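Local structure of 70 kDa peptidylprolyl isomerase, putative (Plasmodium falciparum, 2FBN) at residues Lys23-Ile26 with Tyr27-Thr30; Asp75-Ile78 with Leu79-Lys83; Ile41-Glu44 with Gly45-Phe48; Ala107-His110 with Ala111-Leu115. The protein is a putative FK506-binding peptidylprolyl isomerase whose C-terminal tetratricopeptide repeat domain, the part described here, interacts with the C-terminal pentapeptide of Hsp90. All blocks are in the same frame, centred on the assembly; numbering follows the deposited sequence.

Interaction 1 of 4, residues Lys23-Ile26 with Tyr27-Thr30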
ATOM      1  N   LYS A  23      24.493   3.596  -8.236  1.00 31.69           N
ATOM      2  CA  LYS A  23      23.105   4.018  -8.054  1.00 31.40           C
ATOM      3  C   LYS A  23      22.874   4.266  -6.568  1.00 30.80           C
ATOM      4  O   LYS A  23      22.854   3.324  -5.763  1.00 30.80           O
ATOM      5  CB  LYS A  23      22.140   2.937  -8.556  1.00 32.07           C
ATOM      6  CG  LYS A  23      22.377   2.452  -9.982  1.00 31.93           C
ATOM      7  CD  LYS A  23      21.934   3.449 -11.037  1.00 32.39           C
ATOM      8  CE  LYS A  23      21.947   2.802 -12.414  1.00 32.43           C
ATOM      9  NZ  LYS A  23      22.099   3.815 -13.492  1.00 31.73           N
ATOM     10  N   LYS A  24      22.727   5.536  -6.208  1.00 29.91           N
ATOM     11  CA  LYS A  24      22.549   5.939  -4.813  1.00 29.79           C
ATOM     12  C   LYS A  24      21.109   6.309  -4.470  1.00 28.04           C
ATOM     13  O   LYS A  24      20.726   6.270  -3.302  1.00 28.10           O
ATOM     14  CB  LYS A  24      23.448   7.133  -4.487  1.00 29.97           C
ATOM     15  CG  LYS A  24      24.934   6.787  -4.376  1.00 31.84           C
ATOM     16  CD  LYS A  24      25.777   8.050  -4.226  1.00 32.22           C
ATOM     17  CE  LYS A  24      25.838   8.842  -5.533  1.00 36.63           C
ATOM     18  NZ  LYS A  24      26.797   9.980  -5.471  1.00 39.48           N
ATOM     19  N   SER A  25      20.330   6.699  -5.478  1.00 26.33           N
ATOM     20  CA  SER A  25      18.907   6.995  -5.265  1.00 24.39           C
ATOM     21  C   SER A  25      18.129   6.757  -6.555  1.00 23.23           C
ATOM     22  O   SER A  25      18.708   6.452  -7.595  1.00 22.28           O
ATOM     23  CB  SER A  25      18.722   8.438  -4.785  1.00 24.08           C
ATOM     24  OG  SER A  25      18.777   9.331  -5.883  1.00 21.58           O
ATOM     25  N   ILE A  26      16.807   6.915  -6.497  1.00 23.26           N
ATOM     26  CA  ILE A  26      16.002   6.724  -7.691  1.00 22.43           C
ATOM     27  C   ILE A  26      16.337   7.750  -8.805  1.00 22.22           C
ATOM     28  O   ILE A  26      16.082   7.509  -9.983  1.00 21.82           O
ATOM     29  CB  ILE A  26      14.484   6.718  -7.347  1.00 22.01           C
ATOM     30  CG1 ILE A  26      13.657   6.063  -8.471  1.00 21.37           C
ATOM     31  CG2 ILE A  26      13.993   8.131  -7.044  1.00 21.85           C
ATOM     32  CD1 ILE A  26      13.969   4.570  -8.678  1.00 19.15           C
ATOM     33  N   TYR A  27      16.930   8.884  -8.426  1.00 22.04           N
ATOM     34  CA  TYR A  27      17.326   9.908  -9.386  1.00 23.45           C
ATOM     35  C   TYR A  27      18.260   9.343 -10.471  1.00 23.61           C
ATOM     36  O   TYR A  27      18.262   9.814 -11.623  1.00 24.74           O
ATOM     37  CB  TYR A  27      18.016  11.067  -8.653  1.00 23.88           C
ATOM     38  CG  TYR A  27      18.198  12.299  -9.517  1.00 24.77           C
ATOM     39  CD1 TYR A  27      17.223  13.295  -9.557  1.00 24.89           C
ATOM     40  CD2 TYR A  27      19.350  12.467 -10.290  1.00 26.03           C
ATOM     41  CE1 TYR A  27      17.381  14.442 -10.346  1.00 26.10           C
ATOM     42  CE2 TYR A  27      19.514  13.597 -11.094  1.00 27.52           C
ATOM     43  CZ  TYR A  27      18.525  14.573 -11.116  1.00 26.51           C
ATOM     44  OH  TYR A  27      18.708  15.696 -11.904  1.00 28.45           O
ATOM     45  N   ASP A  28      19.022   8.319 -10.094  1.00 24.41           N
ATOM     46  CA  ASP A  28      20.115   7.815 -10.927  1.00 25.11           C
ATOM     47  C   ASP A  28      19.676   6.852 -12.038  1.00 25.53           C
ATOM     48  O   ASP A  28      20.513   6.414 -12.833  1.00 26.68           O
ATOM     49  CB  ASP A  28      21.184   7.156 -10.049  1.00 25.57           C
ATOM     50  CG  ASP A  28      21.867   8.138  -9.105  1.00 26.54           C
ATOM     51  OD1 ASP A  28      22.080   9.299  -9.514  1.00 27.99           O
ATOM     52  OD2 ASP A  28      22.172   7.734  -7.956  1.00 28.68           O
ATOM     53  N   TYR A  29      18.380   6.550 -12.105  1.00 24.81           N
ATOM     54  CA  TYR A  29      17.837   5.593 -13.083  1.00 24.95           C
ATOM     55  C   TYR A  29      17.029   6.253 -14.204  1.00 24.71           C
ATOM     56  O   TYR A  29      16.146   7.086 -13.940  1.00 24.50           O
ATOM     57  CB  TYR A  29      16.930   4.586 -12.370  1.00 25.45           C
ATOM     58  CG  TYR A  29      17.626   3.678 -11.400  1.00 26.48           C
ATOM     59  CD1 TYR A  29      17.978   2.382 -11.770  1.00 26.55           C
ATOM     60  CD2 TYR A  29      17.926   4.106 -10.101  1.00 25.89           C
ATOM     61  CE1 TYR A  29      18.619   1.533 -10.872  1.00 28.26           C
ATOM     62  CE2 TYR A  29      18.567   3.277  -9.207  1.00 27.94           C
ATOM     63  CZ  TYR A  29      18.907   1.993  -9.593  1.00 28.50           C
ATOM     64  OH  TYR A  29      19.540   1.174  -8.691  1.00 30.65           O
ATOM     65  N   THR A  30      17.335   5.876 -15.447  1.00 23.92           N
ATOM     66  CA  THR A  30      16.488   6.211 -16.587  1.00 24.15           C
ATOM     67  C   THR A  30      15.254   5.316 -16.522  1.00 23.57           C
ATOM     68  O   THR A  30      15.254   4.313 -15.799  1.00 22.46           O
ATOM     69  CB  THR A  30      17.177   5.938 -17.934  1.00 24.55           C
ATOM     70  OG1 THR A  30      17.364   4.523 -18.083  1.00 24.79           O
ATOM     71  CG2 THR A  30      18.547   6.663 -18.013  1.00 25.57           C
TER
HETATM   72  O   HOH W   1      21.300  10.085  -6.276  1.00 33.72           O

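Interaction 2 of 4, residues Asp75-Ile78 with Leu79-Lys83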
ATOM      1  N   ASP A  75       4.525   7.337 -21.026  1.00 31.70           N
ATOM      2  CA  ASP A  75       3.757   7.187 -22.264  1.00 32.53           C
ATOM      3  C   ASP A  75       4.512   6.420 -23.357  1.00 32.31           C
ATOM      4  O   ASP A  75       4.056   6.357 -24.502  1.00 32.34           O
ATOM      5  CB  ASP A  75       3.268   8.550 -22.778  1.00 32.97           C
ATOM      6  CG  ASP A  75       4.400   9.531 -23.026  1.00 34.72           C
ATOM      7  OD1 ASP A  75       5.570   9.108 -23.181  1.00 35.72           O
ATOM      8  OD2 ASP A  75       4.107  10.742 -23.064  1.00 38.72           O
ATOM      9  N   ASP A  76       5.673   5.862 -23.009  1.00 31.95           N
ATOM     10  CA  ASP A  76       6.384   4.953 -23.914  1.00 31.81           C
ATOM     11  C   ASP A  76       5.703   3.589 -23.844  1.00 31.49           C
ATOM     12  O   ASP A  76       5.838   2.872 -22.847  1.00 30.41           O
ATOM     13  CB  ASP A  76       7.880   4.853 -23.544  1.00 32.36           C
ATOM     14  CG  ASP A  76       8.662   3.880 -24.445  1.00 34.19           C
ATOM     15  OD1 ASP A  76       8.082   2.901 -24.944  1.00 35.58           O
ATOM     16  OD2 ASP A  76       9.882   4.091 -24.644  1.00 36.44           O
ATOM     17  N   GLN A  77       4.987   3.220 -24.909  1.00 31.19           N
ATOM     18  CA  GLN A  77       4.183   1.991 -24.872  1.00 31.93           C
ATOM     19  C   GLN A  77       5.001   0.744 -24.535  1.00 30.93           C
ATOM     20  O   GLN A  77       4.502  -0.147 -23.844  1.00 30.76           O
ATOM     21  CB  GLN A  77       3.367   1.781 -26.164  1.00 31.61           C
ATOM     22  CG  GLN A  77       2.228   0.784 -25.971  1.00 33.80           C
ATOM     23  CD  GLN A  77       1.383   0.566 -27.215  1.00 34.08           C
ATOM     24  OE1 GLN A  77       1.833  -0.042 -28.190  1.00 38.41           O
ATOM     25  NE2 GLN A  77       0.138   1.024 -27.170  1.00 38.05           N
ATOM     26  N   ILE A  78       6.243   0.679 -25.015  1.00 30.76           N
ATOM     27  CA  ILE A  78       7.109  -0.476 -24.757  1.00 30.42           C
ATOM     28  C   ILE A  78       7.382  -0.627 -23.257  1.00 29.08           C
ATOM     29  O   ILE A  78       7.195  -1.707 -22.696  1.00 29.63           O
ATOM     30  CB  ILE A  78       8.439  -0.390 -25.552  1.00 30.86           C
ATOM     31  CG1 ILE A  78       8.147  -0.446 -27.057  1.00 32.27           C
ATOM     32  CG2 ILE A  78       9.434  -1.497 -25.127  1.00 31.48           C
ATOM     33  CD1 ILE A  78       9.325  -0.030 -27.924  1.00 34.29           C
ATOM     34  N   LEU A  79       7.801   0.461 -22.623  1.00 28.21           N
ATOM     35  CA  LEU A  79       8.059   0.456 -21.182  1.00 26.94           C
ATOM     36  C   LEU A  79       6.788   0.243 -20.362  1.00 26.72           C
ATOM     37  O   LEU A  79       6.827  -0.447 -19.347  1.00 25.93           O
ATOM     38  CB  LEU A  79       8.782   1.734 -20.743  1.00 27.12           C
ATOM     39  CG  LEU A  79      10.186   1.938 -21.340  1.00 26.92           C
ATOM     40  CD1 LEU A  79      10.887   3.084 -20.634  1.00 27.98           C
ATOM     41  CD2 LEU A  79      11.045   0.673 -21.292  1.00 26.50           C
ATOM     42  N   LEU A  80       5.677   0.849 -20.790  1.00 26.20           N
ATOM     43  CA  LEU A  80       4.384   0.665 -20.105  1.00 26.39           C
ATOM     44  C   LEU A  80       3.988  -0.800 -20.072  1.00 26.61           C
ATOM     45  O   LEU A  80       3.573  -1.328 -19.024  1.00 25.50           O
ATOM     46  CB  LEU A  80       3.279   1.488 -20.784  1.00 26.47           C
ATOM     47  CG  LEU A  80       3.290   2.998 -20.557  1.00 26.70           C
ATOM     48  CD1 LEU A  80       2.327   3.692 -21.519  1.00 28.17           C
ATOM     49  CD2 LEU A  80       2.945   3.353 -19.108  1.00 27.54           C
ATOM     50  N   ASP A  81       4.118  -1.464 -21.220  1.00 26.88           N
ATOM     51  CA  ASP A  81       3.740  -2.868 -21.307  1.00 27.68           C
ATOM     52  C   ASP A  81       4.616  -3.745 -20.399  1.00 27.07           C
ATOM     53  O   ASP A  81       4.112  -4.644 -19.727  1.00 27.14           O
ATOM     54  CB  ASP A  81       3.740  -3.350 -22.766  1.00 28.51           C
ATOM     55  CG  ASP A  81       2.598  -2.744 -23.593  1.00 30.89           C
ATOM     56  OD1 ASP A  81       1.615  -2.196 -23.020  1.00 34.30           O
ATOM     57  OD2 ASP A  81       2.675  -2.824 -24.839  1.00 34.67           O
ATOM     58  N   LYS A  82       5.916  -3.455 -20.354  1.00 26.21           N
ATOM     59  CA  LYS A  82       6.833  -4.178 -19.480  1.00 25.66           C
ATOM     60  C   LYS A  82       6.494  -3.891 -18.017  1.00 24.57           C
ATOM     61  O   LYS A  82       6.459  -4.799 -17.201  1.00 24.25           O
ATOM     62  CB  LYS A  82       8.295  -3.828 -19.800  1.00 26.25           C
ATOM     63  CG  LYS A  82       8.748  -4.328 -21.159  1.00 28.44           C
ATOM     64  CD  LYS A  82      10.249  -4.178 -21.339  1.00 32.37           C
ATOM     65  CE  LYS A  82      10.689  -4.640 -22.732  1.00 35.72           C
ATOM     66  NZ  LYS A  82      10.440  -6.098 -22.921  1.00 38.64           N
ATOM     67  N   LYS A  83       6.221  -2.626 -17.708  1.00 23.84           N
ATOM     68  CA  LYS A  83       5.852  -2.217 -16.346  1.00 23.95           C
ATOM     69  C   LYS A  83       4.616  -2.980 -15.886  1.00 23.87           C
ATOM     70  O   LYS A  83       4.591  -3.506 -14.775  1.00 23.21           O
ATOM     71  CB  LYS A  83       5.612  -0.700 -16.295  1.00 24.15           C
ATOM     72  CG  LYS A  83       5.038  -0.211 -14.975  1.00 23.44           C
ATOM     73  CD  LYS A  83       4.814   1.283 -14.962  1.00 25.76           C
ATOM     74  CE  LYS A  83       3.731   1.624 -13.953  1.00 27.27           C
ATOM     75  NZ  LYS A  83       3.311   3.051 -14.050  1.00 28.28           N
TER

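Interaction 3 of 4, residues Ile41-Glu44 with Gly45-Phe48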
ATOM      1  N   ILE A  41      15.047  -7.571 -10.055  1.00 22.51           N
ATOM      2  CA  ILE A  41      14.739  -7.706  -8.635  1.00 22.06           C
ATOM      3  C   ILE A  41      13.541  -8.659  -8.429  1.00 21.23           C
ATOM      4  O   ILE A  41      13.547  -9.473  -7.493  1.00 21.01           O
ATOM      5  CB  ILE A  41      14.545  -6.317  -7.972  1.00 21.30           C
ATOM      6  CG1 ILE A  41      15.893  -5.566  -8.000  1.00 23.42           C
ATOM      7  CG2 ILE A  41      14.037  -6.457  -6.530  1.00 21.65           C
ATOM      8  CD1 ILE A  41      15.786  -4.070  -7.831  1.00 26.38           C
ATOM      9  N   LYS A  42      12.550  -8.576  -9.318  1.00 21.54           N
ATOM     10  CA  LYS A  42      11.428  -9.515  -9.308  1.00 21.68           C
ATOM     11  C   LYS A  42      11.956 -10.958  -9.411  1.00 22.52           C
ATOM     12  O   LYS A  42      11.528 -11.829  -8.662  1.00 22.81           O
ATOM     13  CB  LYS A  42      10.431  -9.217 -10.438  1.00 21.90           C
ATOM     14  CG  LYS A  42       9.227 -10.170 -10.459  1.00 23.40           C
ATOM     15  CD  LYS A  42       8.645 -10.347 -11.860  1.00 28.98           C
ATOM     16  CE  LYS A  42       9.685 -10.774 -12.884  1.00 31.06           C
ATOM     17  NZ  LYS A  42       9.144 -11.758 -13.861  1.00 33.02           N
ATOM     18  N   GLU A  43      12.900 -11.192 -10.320  1.00 23.45           N
ATOM     19  CA  GLU A  43      13.472 -12.538 -10.460  1.00 24.16           C
ATOM     20  C   GLU A  43      14.172 -12.996  -9.169  1.00 23.69           C
ATOM     21  O   GLU A  43      14.061 -14.156  -8.778  1.00 23.99           O
ATOM     22  CB  GLU A  43      14.403 -12.632 -11.676  1.00 24.39           C
ATOM     23  CG  GLU A  43      13.725 -12.325 -13.011  1.00 29.02           C
ATOM     24  CD  GLU A  43      12.827 -13.432 -13.515  1.00 35.84           C
ATOM     25  OE1 GLU A  43      11.652 -13.484 -13.083  1.00 37.73           O
ATOM     26  OE2 GLU A  43      13.285 -14.241 -14.369  1.00 38.63           O
ATOM     27  N   GLU A  44      14.861 -12.086  -8.491  1.00 23.85           N
ATOM     28  CA  GLU A  44      15.451 -12.393  -7.184  1.00 24.33           C
ATOM     29  C   GLU A  44      14.390 -12.812  -6.164  1.00 24.18           C
ATOM     30  O   GLU A  44      14.611 -13.726  -5.354  1.00 23.51           O
ATOM     31  CB  GLU A  44      16.199 -11.191  -6.627  1.00 24.59           C
ATOM     32  CG  GLU A  44      17.453 -10.799  -7.400  1.00 27.93           C
ATOM     33  CD  GLU A  44      18.132  -9.604  -6.777  1.00 32.10           C
ATOM     34  OE1 GLU A  44      18.487  -9.669  -5.577  1.00 35.80           O
ATOM     35  OE2 GLU A  44      18.317  -8.598  -7.486  1.00 36.82           O
ATOM     36  N   GLY A  45      13.255 -12.110  -6.197  1.00 23.10           N
ATOM     37  CA  GLY A  45      12.099 -12.466  -5.369  1.00 23.76           C
ATOM     38  C   GLY A  45      11.627 -13.883  -5.659  1.00 23.43           C
ATOM     39  O   GLY A  45      11.401 -14.673  -4.722  1.00 23.74           O
ATOM     40  N   ASN A  46      11.460 -14.196  -6.947  1.00 23.66           N
ATOM     41  CA  ASN A  46      11.057 -15.538  -7.396  1.00 24.67           C
ATOM     42  C   ASN A  46      12.010 -16.627  -6.875  1.00 25.51           C
ATOM     43  O   ASN A  46      11.573 -17.715  -6.474  1.00 25.03           O
ATOM     44  CB  ASN A  46      10.963 -15.600  -8.926  1.00 24.62           C
ATOM     45  CG  ASN A  46       9.801 -14.792  -9.478  1.00 25.03           C
ATOM     46  OD1 ASN A  46       8.895 -14.382  -8.739  1.00 23.96           O
ATOM     47  ND2 ASN A  46       9.816 -14.561 -10.779  1.00 25.73           N
ATOM     48  N   GLU A  47      13.302 -16.316  -6.853  1.00 26.44           N
ATOM     49  CA  GLU A  47      14.316 -17.267  -6.361  1.00 27.95           C
ATOM     50  C   GLU A  47      14.169 -17.554  -4.867  1.00 27.91           C
ATOM     51  O   GLU A  47      14.222 -18.713  -4.444  1.00 28.41           O
ATOM     52  CB  GLU A  47      15.727 -16.797  -6.729  1.00 28.68           C
ATOM     53  CG  GLU A  47      16.012 -16.926  -8.251  1.00 31.55           C
ATOM     54  CD  GLU A  47      15.800 -18.356  -8.777  1.00 36.61           C
ATOM     55  OE1 GLU A  47      16.349 -19.317  -8.183  1.00 38.17           O
ATOM     56  OE2 GLU A  47      15.074 -18.521  -9.782  1.00 38.51           O
ATOM     57  N   PHE A  48      13.946 -16.507  -4.079  1.00 27.48           N
ATOM     58  CA  PHE A  48      13.641 -16.678  -2.664  1.00 27.33           C
ATOM     59  C   PHE A  48      12.341 -17.448  -2.464  1.00 27.46           C
ATOM     60  O   PHE A  48      12.239 -18.279  -1.560  1.00 28.07           O
ATOM     61  CB  PHE A  48      13.520 -15.325  -1.954  1.00 27.59           C
ATOM     62  CG  PHE A  48      14.849 -14.671  -1.636  1.00 27.33           C
ATOM     63  CD1 PHE A  48      15.819 -15.344  -0.900  1.00 28.32           C
ATOM     64  CD2 PHE A  48      15.107 -13.368  -2.045  1.00 28.40           C
ATOM     65  CE1 PHE A  48      17.039 -14.746  -0.601  1.00 29.35           C
ATOM     66  CE2 PHE A  48      16.323 -12.752  -1.742  1.00 29.93           C
ATOM     67  CZ  PHE A  48      17.297 -13.455  -1.019  1.00 30.51           C
TER
HETATM   68  O   HOH W   2      14.219 -16.280 -11.109  1.00 36.00           O
HETATM   69  O   HOH W   3      11.807 -16.127 -12.282  1.00 42.01           O

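Interaction 4 of 4, residues Ala107-His110 with Ala111-Leu115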
ATOM      1  N   ALA A 107      -2.441  -9.347   1.716  1.00 16.87           N
ATOM      2  CA  ALA A 107      -2.816 -10.133   0.539  1.00 15.20           C
ATOM      3  C   ALA A 107      -4.011  -9.510  -0.190  1.00 15.41           C
ATOM      4  O   ALA A 107      -4.025  -9.429  -1.410  1.00 15.98           O
ATOM      5  CB  ALA A 107      -3.118 -11.608   0.932  1.00 15.36           C
ATOM      6  N   ILE A 108      -5.006  -9.040   0.564  1.00 15.33           N
ATOM      7  CA  ILE A 108      -6.137  -8.358  -0.051  1.00 15.51           C
ATOM      8  C   ILE A 108      -5.643  -7.171  -0.874  1.00 16.12           C
ATOM      9  O   ILE A 108      -6.049  -6.994  -2.023  1.00 16.46           O
ATOM     10  CB  ILE A 108      -7.149  -7.893   1.023  1.00 15.37           C
ATOM     11  CG1 ILE A 108      -7.833  -9.116   1.630  1.00 15.03           C
ATOM     12  CG2 ILE A 108      -8.138  -6.893   0.417  1.00 15.45           C
ATOM     13  CD1 ILE A 108      -8.689  -8.826   2.874  1.00 15.06           C
ATOM     14  N   ASP A 109      -4.744  -6.383  -0.279  1.00 16.29           N
ATOM     15  CA  ASP A 109      -4.216  -5.188  -0.944  1.00 18.02           C
ATOM     16  C   ASP A 109      -3.569  -5.521  -2.290  1.00 17.28           C
ATOM     17  O   ASP A 109      -3.890  -4.936  -3.341  1.00 17.33           O
ATOM     18  CB  ASP A 109      -3.207  -4.501  -0.032  1.00 18.54           C
ATOM     19  CG  ASP A 109      -2.611  -3.245  -0.658  1.00 24.70           C
ATOM     20  OD1 ASP A 109      -3.364  -2.281  -0.895  1.00 29.36           O
ATOM     21  OD2 ASP A 109      -1.398  -3.232  -0.913  1.00 30.33           O
ATOM     22  N   HIS A 110      -2.669  -6.501  -2.264  1.00 15.93           N
ATOM     23  CA  HIS A 110      -1.925  -6.837  -3.470  1.00 16.48           C
ATOM     24  C   HIS A 110      -2.738  -7.558  -4.549  1.00 16.09           C
ATOM     25  O   HIS A 110      -2.614  -7.244  -5.747  1.00 16.59           O
ATOM     26  CB  HIS A 110      -0.607  -7.526  -3.098  1.00 16.56           C
ATOM     27  CG  HIS A 110       0.322  -6.597  -2.381  1.00 16.59           C
ATOM     28  ND1 HIS A 110       1.091  -5.660  -3.045  1.00 18.47           N
ATOM     29  CD2 HIS A 110       0.546  -6.399  -1.064  1.00 18.29           C
ATOM     30  CE1 HIS A 110       1.760  -4.936  -2.159  1.00 20.13           C
ATOM     31  NE2 HIS A 110       1.442  -5.362  -0.950  1.00 18.91           N
ATOM     32  N   ALA A 111      -3.601  -8.497  -4.145  1.00 16.46           N
ATOM     33  CA  ALA A 111      -4.482  -9.134  -5.133  1.00 17.10           C
ATOM     34  C   ALA A 111      -5.386  -8.066  -5.764  1.00 17.32           C
ATOM     35  O   ALA A 111      -5.620  -8.085  -6.973  1.00 18.87           O
ATOM     36  CB  ALA A 111      -5.313 -10.221  -4.495  1.00 17.28           C
ATOM     37  N   SER A 112      -5.857  -7.112  -4.953  1.00 17.72           N
ATOM     38  CA  SER A 112      -6.752  -6.050  -5.457  1.00 19.06           C
ATOM     39  C   SER A 112      -6.023  -5.152  -6.466  1.00 19.37           C
ATOM     40  O   SER A 112      -6.611  -4.701  -7.468  1.00 19.92           O
ATOM     41  CB  SER A 112      -7.344  -5.232  -4.301  1.00 18.70           C
ATOM     42  OG  SER A 112      -8.190  -6.045  -3.491  1.00 21.47           O
ATOM     43  N   LYS A 113      -4.734  -4.922  -6.217  1.00 19.32           N
ATOM     44  CA  LYS A 113      -3.908  -4.145  -7.138  1.00 19.82           C
ATOM     45  C   LYS A 113      -3.758  -4.802  -8.505  1.00 20.44           C
ATOM     46  O   LYS A 113      -3.716  -4.105  -9.527  1.00 21.30           O
ATOM     47  CB  LYS A 113      -2.543  -3.837  -6.526  1.00 20.00           C
ATOM     48  CG  LYS A 113      -2.596  -2.746  -5.485  1.00 20.96           C
ATOM     49  CD  LYS A 113      -1.267  -2.587  -4.800  1.00 23.94           C
ATOM     50  CE  LYS A 113      -1.348  -1.416  -3.835  1.00 27.04           C
ATOM     51  NZ  LYS A 113      -0.076  -1.242  -3.139  1.00 30.36           N
ATOM     52  N   VAL A 114      -3.659  -6.130  -8.524  1.00 20.05           N
ATOM     53  CA  VAL A 114      -3.614  -6.855  -9.794  1.00 20.36           C
ATOM     54  C   VAL A 114      -4.908  -6.601 -10.564  1.00 21.14           C
ATOM     55  O   VAL A 114      -4.866  -6.331 -11.764  1.00 21.25           O
ATOM     56  CB  VAL A 114      -3.420  -8.371  -9.619  1.00 20.65           C
ATOM     57  CG1 VAL A 114      -3.430  -9.068 -10.981  1.00 19.50           C
ATOM     58  CG2 VAL A 114      -2.114  -8.660  -8.898  1.00 21.16           C
ATOM     59  N   LEU A 115      -6.034  -6.702  -9.860  1.00 21.40           N
ATOM     60  CA  LEU A 115      -7.355  -6.577 -10.467  1.00 23.02           C
ATOM     61  C   LEU A 115      -7.637  -5.194 -11.030  1.00 24.67           C
ATOM     62  O   LEU A 115      -8.351  -5.066 -12.033  1.00 24.38           O
ATOM     63  CB  LEU A 115      -8.436  -7.022  -9.482  1.00 22.91           C
ATOM     64  CG  LEU A 115      -8.426  -8.535  -9.234  1.00 22.53           C
ATOM     65  CD1 LEU A 115      -9.368  -8.892  -8.087  1.00 23.77           C
ATOM     66  CD2 LEU A 115      -8.730  -9.350 -10.519  1.00 24.38           C
TER

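Interaction 1 of 4, residues Lys23-Ile26 with Tyr27-Thr30
Lys23 lies over one face of the Tyr29 ring, and this is the tightly packed part of the contact. Its CD sits 3.8 Å from the centroid of that ring in a CH-pi contact, while CB meets Tyr29 OH at 3.1 Å. The bend at chi2 (-74°) folds the chain across the ring, carrying NZ over the same face in a long cation-pi contact and on to Asp28 O at 3.1 Å; NZ also forms a salt bridge with Glu33. At the ring edge, in its plane, lie Ser25 O and Ile26 O, and Phe67 meets the ring edge-to-face. Asp28 OD2 is a second firmly bonded point, taking two backbone donors, Lys24 N at 2.9 Å through the anti lone pair and Ser25 N at 3.3 Å from above the carboxylate plane. The open side is that of the exposed Lys24 side chain and of a water that links OD2 to Ser25 OG. Ser25 packs on Phe135, and Ile26 on Gly136, of the second subunit. Ser25 OG accepts from Tyr27 N at 3.2 Å and Ser25 O from Asp28 N, an ST turn joined to a short 3-10 turn that leads to the Thr30 N-cap of helix 31-50.

Interaction 2 of 4, residues Asp75-Ile78 with Leu79-Lys83
The Asp76 side chain, with CG trans to the backbone N (chi1 179°), swings its carboxylate back over the opening turn of helix 77-100, where OD1 faces two amides. Leu79 keeps CG beside its own backbone N, turned to this carboxylate, 4.0 Å from Asp76 OD2. Ile78 N is near, at 2.9 Å from Asp76 OD1, but the bond is bent to 126° and weak; Leu79 N is better aligned (162°) yet 3.4 Å from the same OD1, hence weak too. This is an aspartate N-cap, and the negative charge would be expected to suit the positive end of the helix dipole. The backbone takes over at once: Leu80 N donates to Asp76 O at 2.9 Å. Leu80 lays its CG on that same oxygen and its CD1 against Asp75 CA, 3.8 Å away, bringing the residue before the cap into the contact. Leu79, buried, packs on Asp31, Glu32 and Val35 of helix 31-50, and Trp74 touches both leucines. On the exposed flank Ile78 and Lys82 run side by side, pointing the same way, with Ile78 CG2 4.1 Å from Lys82 CE. One turn apart, Gln77 CG approaches Asp81 OD2 to 3.8 Å.

Interaction 3 of 4, residues Ile41-Glu44 with Gly45-Phe48
Glu43 OE1 is met by three groups, firmly only by Lys42 NZ, the others being Asn46 ND2 and a water. The lysine forms a salt bridge, its NZ 3.1 Å from Glu43 OE1 and well above the carboxylate plane. Asn46 ND2, one turn on, is also 3.1 Å from Glu43 OE1, but its N-H is aimed poorly (121°) and the bond is weak; the amide and carboxylate planes stand 77° apart. Water closes a triangle here, accepting from Asn46 ND2 at 2.9 Å and donating weakly to Glu43 OE1. A bend at chi2 (-75°) folds the Glu43 chain over the helix surface, setting OE1 between Lys42 NZ and Asn46 ND2. At its other end the Asn46 amide is fixed by Tyr61, which bonds OD1, and its side chain touches Asn93 of helix 77-100. The spacing of Lys42 and Asn46 is consistent with the lysine and asparagine of the carboxylate clamp in Hsp90-binding tetratricopeptide repeat domains. Between them Gly45 is buried, its N donating to Ile41 O at 3.0 Å. A second water joins Glu43 O to Glu47 OE2, giving the latter a 2.7 Å bond. Glu44 turns to helix 54-66, its OE1 in a salt bridge with Lys60. Phe48 packs on Glu56, Ala57 and Lys60 of helix 54-66, and its CD2 comes within 3.4 Å of Glu44 O.

Interaction 4 of 4, residues Ala107-His110 with Ala111-Leu115
Asp109 and Lys113 cross one turn apart on helix 104-117, within the tetratricopeptide repeat region, over a partly exposed flank. Asp109 has CG trans to the backbone N (chi1 -180°), which points the carboxylate outward from the helix, and the extended Lys113 chain runs back along the helix to meet it. The resulting salt bridge is loose: Lys113 NZ stands 3.3 Å from Asp109 OD2, a weak hydrogen bond, with CE almost as near to that oxygen. OD2 also lies over one face of the His110 ring, 3.5 Å above the plane and offset toward the rim. NZ approaches the ring obliquely, 4.2 Å from His110 CE1. The imidazole is thus bordered by a carboxylate and an ammonium group, and its rotation is set by Asn91 of helix 77-100, whose OD1 bonds His110 ND1. Tyr98 meets the ring with only a moderate tilt between the planes, and Leu94 touches the same side chain. Another flank packs on helix 122-135, Ala107 and Ile108 resting on Ala131, and Ile108 also touches His70 of the second subunit. Here Ser112 turns its hydroxyl back to the preceding turn, so that Ile108 O accepts twice, from Ser112 N at 2.9 Å and Ser112 OG at 2.8 Å, arriving from opposite faces of the carbonyl plane.

Overall arrangement
All four contacts are local, but they lie at different depths. Interaction 4 is buried, its centre about 5 Å from that of the chain, whereas interactions 1, 2 and 3 are surface contacts with centres about 26, 20 and 14 Å out. Interactions 1 and 3 belong to the entry and the body of helix 31-50, and Leu79 of interaction 2 packs on that same helix; interactions 2 and 4 lie on consecutive helices. Two contacts deal with helix starts, through a turn in one and a carboxylate cap in the other. Within helices, interaction 3 combines a lysine-glutamate pair, a weak amide bond and waters, while interaction 4 has a salt bridge one turn apart, accompanied by a histidine ring, and a serine hydroxyl bond to the backbone. Interactions 1 and 4 also touch the second subunit.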